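Local coordinates for uncharacterized protein (Bacillus subtilis, PDB 5DQV) that probably acts as a metal-dependent nucleotide pyrophosphohydrolase of the HD-domain superfamily, at residues A[154-166]-A[196-210]. Residues are numbered along the deposited sequence; the frame is centred on the assembly and turned at random.
Sequences LYGDDQSAYAHFF and IRQLEKDIPGIDAKT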
loop_
_atom_site.group_PDB
_atom_site.type_symbol
_atom_site.label_atom_id
_atom_site.label_comp_id
_atom_site.label_asym_id
_atom_site.label_seq_id
_atom_site.Cartn_x
_atom_site.Cartn_y
_atom_site.Cartn_z
ATOM N N LEU A 154 8.385 3.125 0.967
ATOM C CA LEU A 154 7.356 3.398 1.987
ATOM C C LEU A 154 7.478 4.799 2.597
ATOM O O LEU A 154 6.482 5.527 2.841
ATOM C CB LEU A 154 7.559 2.372 3.091
ATOM C CG LEU A 154 6.342 1.793 3.752
ATOM C CD1 LEU A 154 6.672 0.312 4.246
ATOM C CD2 LEU A 154 5.870 2.745 4.839
ATOM N N TYR A 155 8.702 5.139 2.913
ATOM C CA TYR A 155 9.056 6.447 3.467
ATOM C C TYR A 155 10.535 6.633 3.150
ATOM O O TYR A 155 11.167 5.745 2.567
ATOM C CB TYR A 155 8.851 6.506 4.983
ATOM C CG TYR A 155 9.543 5.359 5.715
ATOM C CD1 TYR A 155 10.858 5.447 6.118
ATOM C CD2 TYR A 155 8.861 4.167 5.951
ATOM C CE1 TYR A 155 11.476 4.375 6.790
ATOM C CE2 TYR A 155 9.449 3.104 6.614
ATOM C CZ TYR A 155 10.743 3.184 7.002
ATOM O OH TYR A 155 11.271 2.096 7.635
ATOM N N GLY A 156 11.079 7.776 3.558
ATOM C CA GLY A 156 12.531 7.994 3.519
ATOM C C GLY A 156 13.038 8.972 2.459
ATOM O O GLY A 156 14.224 9.267 2.434
ATOM N N ASP A 157 12.170 9.417 1.553
ATOM C CA ASP A 157 12.506 10.434 0.545
ATOM C C ASP A 157 11.238 11.048 0.007
ATOM O O ASP A 157 10.127 10.579 0.321
ATOM C CB ASP A 157 13.406 9.906 -0.614
ATOM C CG ASP A 157 12.783 8.734 -1.424
ATOM O OD1 ASP A 157 11.632 8.791 -1.915
ATOM O OD2 ASP A 157 13.512 7.745 -1.620
ATOM N N ASP A 158 11.405 12.063 -0.838
ATOM C CA ASP A 158 10.284 12.870 -1.337
ATOM C C ASP A 158 9.443 12.183 -2.396
ATOM O O ASP A 158 8.411 12.692 -2.728
ATOM C CB ASP A 158 10.773 14.236 -1.878
ATOM C CG ASP A 158 10.969 15.260 -0.759
ATOM O OD1 ASP A 158 9.935 15.725 -0.192
ATOM O OD2 ASP A 158 12.146 15.557 -0.434
ATOM N N GLN A 159 9.872 11.031 -2.909
ATOM C CA GLN A 159 9.032 10.236 -3.816
ATOM C C GLN A 159 8.227 9.121 -3.110
ATOM O O GLN A 159 7.378 8.463 -3.739
ATOM C CB GLN A 159 9.868 9.661 -4.950
ATOM C CG GLN A 159 10.411 10.747 -5.875
ATOM C CD GLN A 159 11.551 11.534 -5.236
ATOM O OE1 GLN A 159 11.405 12.725 -4.921
ATOM N NE2 GLN A 159 12.677 10.865 -5.006
ATOM N N SER A 160 8.446 8.982 -1.802
ATOM C CA SER A 160 7.861 7.917 -0.986
ATOM C C SER A 160 6.373 8.136 -0.739
ATOM O O SER A 160 5.847 9.233 -0.876
ATOM C CB SER A 160 8.628 7.801 0.354
ATOM O OG SER A 160 8.254 8.838 1.292
ATOM N N ALA A 161 5.679 7.054 -0.420
ATOM C CA ALA A 161 4.264 7.117 -0.144
ATOM C C ALA A 161 4.029 8.037 1.040
ATOM O O ALA A 161 3.113 8.874 1.023
ATOM C CB ALA A 161 3.705 5.687 0.151
ATOM N N TYR A 162 4.881 7.903 2.060
ATOM C CA TYR A 162 4.738 8.669 3.309
ATOM C C TYR A 162 4.832 10.152 2.980
ATOM O O TYR A 162 3.996 10.949 3.400
ATOM C CB TYR A 162 5.813 8.298 4.317
ATOM C CG TYR A 162 5.562 8.862 5.719
ATOM C CD1 TYR A 162 4.559 8.355 6.521
ATOM C CD2 TYR A 162 6.339 9.896 6.229
ATOM C CE1 TYR A 162 4.344 8.817 7.829
ATOM C CE2 TYR A 162 6.105 10.410 7.505
ATOM C CZ TYR A 162 5.119 9.845 8.318
ATOM O OH TYR A 162 4.886 10.364 9.593
ATOM N N ALA A 163 5.814 10.516 2.170
ATOM C CA ALA A 163 5.944 11.906 1.747
ATOM C C ALA A 163 4.694 12.382 1.011
ATOM O O ALA A 163 4.257 13.550 1.165
ATOM C CB ALA A 163 7.227 12.104 0.871
ATOM N N HIS A 164 4.111 11.482 0.211
ATOM C CA HIS A 164 2.949 11.820 -0.586
ATOM C C HIS A 164 1.713 12.134 0.287
ATOM O O HIS A 164 0.908 12.957 -0.099
ATOM C CB HIS A 164 2.664 10.691 -1.568
ATOM C CG HIS A 164 1.535 10.952 -2.509
ATOM N ND1 HIS A 164 1.586 11.926 -3.486
ATOM C CD2 HIS A 164 0.372 10.286 -2.704
ATOM C CE1 HIS A 164 0.469 11.891 -4.197
ATOM N NE2 HIS A 164 -0.283 10.906 -3.743
ATOM N N PHE A 165 1.556 11.469 1.431
ATOM C CA PHE A 165 0.538 11.818 2.402
ATOM C C PHE A 165 0.641 13.286 2.815
ATOM O O PHE A 165 -0.366 13.997 2.788
ATOM C CB PHE A 165 0.609 10.960 3.670
ATOM C CG PHE A 165 0.208 9.499 3.456
ATOM C CD1 PHE A 165 -1.030 9.176 3.010
ATOM C CD2 PHE A 165 1.101 8.471 3.664
ATOM C CE1 PHE A 165 -1.376 7.801 2.764
ATOM C CE2 PHE A 165 0.755 7.123 3.417
ATOM C CZ PHE A 165 -0.461 6.803 2.980
ATOM N N PHE A 166 1.835 13.715 3.217
ATOM C CA PHE A 166 2.040 15.097 3.701
ATOM C C PHE A 166 1.921 16.140 2.623
ATOM O O PHE A 166 1.347 17.212 2.820
ATOM C CB PHE A 166 3.377 15.223 4.461
ATOM C CG PHE A 166 3.319 14.552 5.796
ATOM C CD1 PHE A 166 3.474 13.190 5.896
ATOM C CD2 PHE A 166 2.989 15.278 6.953
ATOM C CE1 PHE A 166 3.337 12.539 7.141
ATOM C CE2 PHE A 166 2.904 14.645 8.186
ATOM C CZ PHE A 166 3.061 13.274 8.278
ATOM N N ILE A 196 -1.287 7.414 9.934
ATOM C CA ILE A 196 -0.011 8.083 10.108
ATOM C C ILE A 196 0.509 7.984 11.544
ATOM O O ILE A 196 1.696 7.708 11.773
ATOM C CB ILE A 196 -0.097 9.555 9.652
ATOM C CG1 ILE A 196 -0.237 9.601 8.133
ATOM C CG2 ILE A 196 1.115 10.368 10.124
ATOM C CD1 ILE A 196 -0.774 10.950 7.655
ATOM N N ARG A 197 -0.370 8.232 12.504
ATOM C CA ARG A 197 0.009 8.139 13.899
ATOM C C ARG A 197 0.537 6.736 14.203
ATOM O O ARG A 197 1.584 6.548 14.905
ATOM C CB ARG A 197 -1.244 8.430 14.724
ATOM C CG ARG A 197 -1.026 8.321 16.197
ATOM C CD ARG A 197 -2.272 8.702 16.906
ATOM N NE ARG A 197 -2.128 8.483 18.332
ATOM C CZ ARG A 197 -3.103 8.110 19.159
ATOM N NH1 ARG A 197 -4.354 7.900 18.732
ATOM N NH2 ARG A 197 -2.822 7.981 20.436
ATOM N N GLN A 198 -0.193 5.740 13.680
ATOM C CA GLN A 198 0.219 4.342 13.875
ATOM C C GLN A 198 1.606 4.067 13.258
ATOM O O GLN A 198 2.468 3.421 13.913
ATOM C CB GLN A 198 -0.880 3.369 13.397
ATOM C CG GLN A 198 -0.703 1.960 13.960
ATOM C CD GLN A 198 -0.975 1.882 15.430
ATOM O OE1 GLN A 198 -1.912 2.484 15.937
ATOM N NE2 GLN A 198 -0.092 1.205 16.146
ATOM N N LEU A 199 1.884 4.602 12.057
ATOM C CA LEU A 199 3.224 4.458 11.444
ATOM C C LEU A 199 4.275 5.143 12.301
ATOM O O LEU A 199 5.377 4.594 12.504
ATOM C CB LEU A 199 3.317 5.024 10.011
ATOM C CG LEU A 199 2.769 4.248 8.838
ATOM C CD1 LEU A 199 2.991 5.036 7.564
ATOM C CD2 LEU A 199 3.430 2.854 8.782
ATOM N N GLU A 200 3.940 6.322 12.817
ATOM C CA GLU A 200 4.897 7.104 13.630
ATOM C C GLU A 200 5.248 6.327 14.898
ATOM O O GLU A 200 6.410 6.340 15.340
ATOM C CB GLU A 200 4.360 8.492 13.981
ATOM C CG GLU A 200 4.583 9.465 12.837
ATOM C CD GLU A 200 3.978 10.826 13.076
ATOM O OE1 GLU A 200 2.864 10.903 13.624
ATOM O OE2 GLU A 200 4.625 11.827 12.709
ATOM N N LYS A 201 4.250 5.628 15.440
ATOM C CA LYS A 201 4.418 4.849 16.668
ATOM C C LYS A 201 5.273 3.625 16.410
ATOM O O LYS A 201 6.255 3.381 17.135
ATOM C CB LYS A 201 3.046 4.456 17.198
ATOM C CG LYS A 201 2.980 3.758 18.511
ATOM C CD LYS A 201 1.507 3.643 18.868
ATOM N N ASP A 202 4.968 2.918 15.337
ATOM C CA ASP A 202 5.633 1.648 15.010
ATOM C C ASP A 202 7.012 1.797 14.403
ATOM O O ASP A 202 7.836 0.863 14.466
ATOM C CB ASP A 202 4.759 0.874 14.074
ATOM C CG ASP A 202 3.515 0.345 14.760
ATOM O OD1 ASP A 202 3.429 0.463 16.017
ATOM O OD2 ASP A 202 2.658 -0.175 14.047
ATOM N N ILE A 203 7.252 2.954 13.805
ATOM C CA ILE A 203 8.539 3.289 13.208
ATOM C C ILE A 203 9.086 4.564 13.820
ATOM O O ILE A 203 8.930 5.655 13.250
ATOM C CB ILE A 203 8.456 3.423 11.664
ATOM C CG1 ILE A 203 7.850 2.147 11.050
ATOM C CG2 ILE A 203 9.869 3.624 11.068
ATOM C CD1 ILE A 203 7.548 2.264 9.560
ATOM N N PRO A 204 9.741 4.447 14.994
ATOM C CA PRO A 204 10.337 5.634 15.584
ATOM C C PRO A 204 11.272 6.328 14.592
ATOM O O PRO A 204 11.991 5.662 13.880
ATOM C CB PRO A 204 11.116 5.096 16.779
ATOM C CG PRO A 204 10.455 3.783 17.116
ATOM C CD PRO A 204 9.912 3.239 15.833
ATOM N N GLY A 205 11.209 7.648 14.487
ATOM C CA GLY A 205 12.089 8.334 13.566
ATOM C C GLY A 205 11.644 8.311 12.113
ATOM O O GLY A 205 12.357 8.819 11.265
ATOM N N ILE A 206 10.463 7.769 11.813
ATOM C CA ILE A 206 9.958 7.734 10.427
ATOM C C ILE A 206 9.957 9.122 9.733
ATOM O O ILE A 206 10.271 9.209 8.547
ATOM C CB ILE A 206 8.556 7.091 10.303
ATOM C CG1 ILE A 206 8.216 6.786 8.831
ATOM C CG2 ILE A 206 7.429 7.998 10.933
ATOM C CD1 ILE A 206 6.857 6.034 8.589
ATOM N N ASP A 207 9.599 10.196 10.441
ATOM C CA ASP A 207 9.551 11.528 9.792
ATOM C C ASP A 207 10.886 12.094 9.296
ATOM O O ASP A 207 10.897 12.981 8.445
ATOM C CB ASP A 207 8.886 12.542 10.731
ATOM C CG ASP A 207 7.456 12.189 11.004
ATOM O OD1 ASP A 207 6.633 12.422 10.123
ATOM O OD2 ASP A 207 7.173 11.620 12.064
ATOM N N ALA A 208 11.987 11.641 9.876
ATOM C CA ALA A 208 13.337 12.130 9.534
ATOM C C ALA A 208 14.107 11.112 8.713
ATOM O O ALA A 208 15.116 11.441 8.106
ATOM C CB ALA A 208 14.145 12.427 10.807
ATOM N N LYS A 209 13.654 9.869 8.725
ATOM C CA LYS A 209 14.390 8.782 8.064
ATOM C C LYS A 209 14.664 9.096 6.575
ATOM O O LYS A 209 13.831 9.700 5.888
ATOM C CB LYS A 209 13.664 7.453 8.244
ATOM C CG LYS A 209 14.118 6.663 9.492
ATOM C CD LYS A 209 13.541 5.250 9.522
ATOM C CE LYS A 209 13.625 4.610 10.928
ATOM N NZ LYS A 209 15.026 4.647 11.487
ATOM N N THR A 210 15.860 8.719 6.113
ATOM C CA THR A 210 16.210 8.755 4.689
ATOM C C THR A 210 16.613 7.345 4.208
ATOM O O THR A 210 16.040 6.819 3.236
ATOM C CB THR A 210 17.370 9.725 4.418
ATOM O OG1 THR A 210 18.437 9.432 5.326
ATOM C CG2 THR A 210 16.921 11.188 4.588
#
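Tyr162 and Ile196 face each other across helices 161-166 and 196-202, whose axes come no closer than 12.4 Å with their N-to-C directions 137° apart, a separation bridged mainly by Tyr162 and by the chain after Ile203. The CG1-CD1 arm of beta-branched Ile206 serves two tyrosines: CG1 lies over one face of the Tyr155 ring, 4.0 Å from the centroid, while CD1 makes a second CH-pi contact with a face of Tyr162. The opposite face of Tyr162 is taken by Phe166 CE1. With CG anti to the backbone N (chi1 -169°), Tyr162 passes Leu199 CD1 and gives its hydroxyl hydrogen to Asp207 OD1 (2.8 Å), approaching from above the carboxylate plane. In this all-helical HD-domain protein the contact ties the C-terminal tail, beyond the long helix 179-202, to the start of helix 161-169. Tyr155 also packs CE2 on Ile203 CD1 (3.6 Å) and hydrogen-bonds through OH to Arg38 NH1 of the second subunit; an alanine here would probably leave that arginine without this partner and Ile203 CD1 without the ring. Glycine suits position 156, where phi is positive and any CB would strike Thr210 O; Gly156 CA meets Lys209 O at 3.2 Å, and Thr210 CA meets Gly156 O at 3.0 Å.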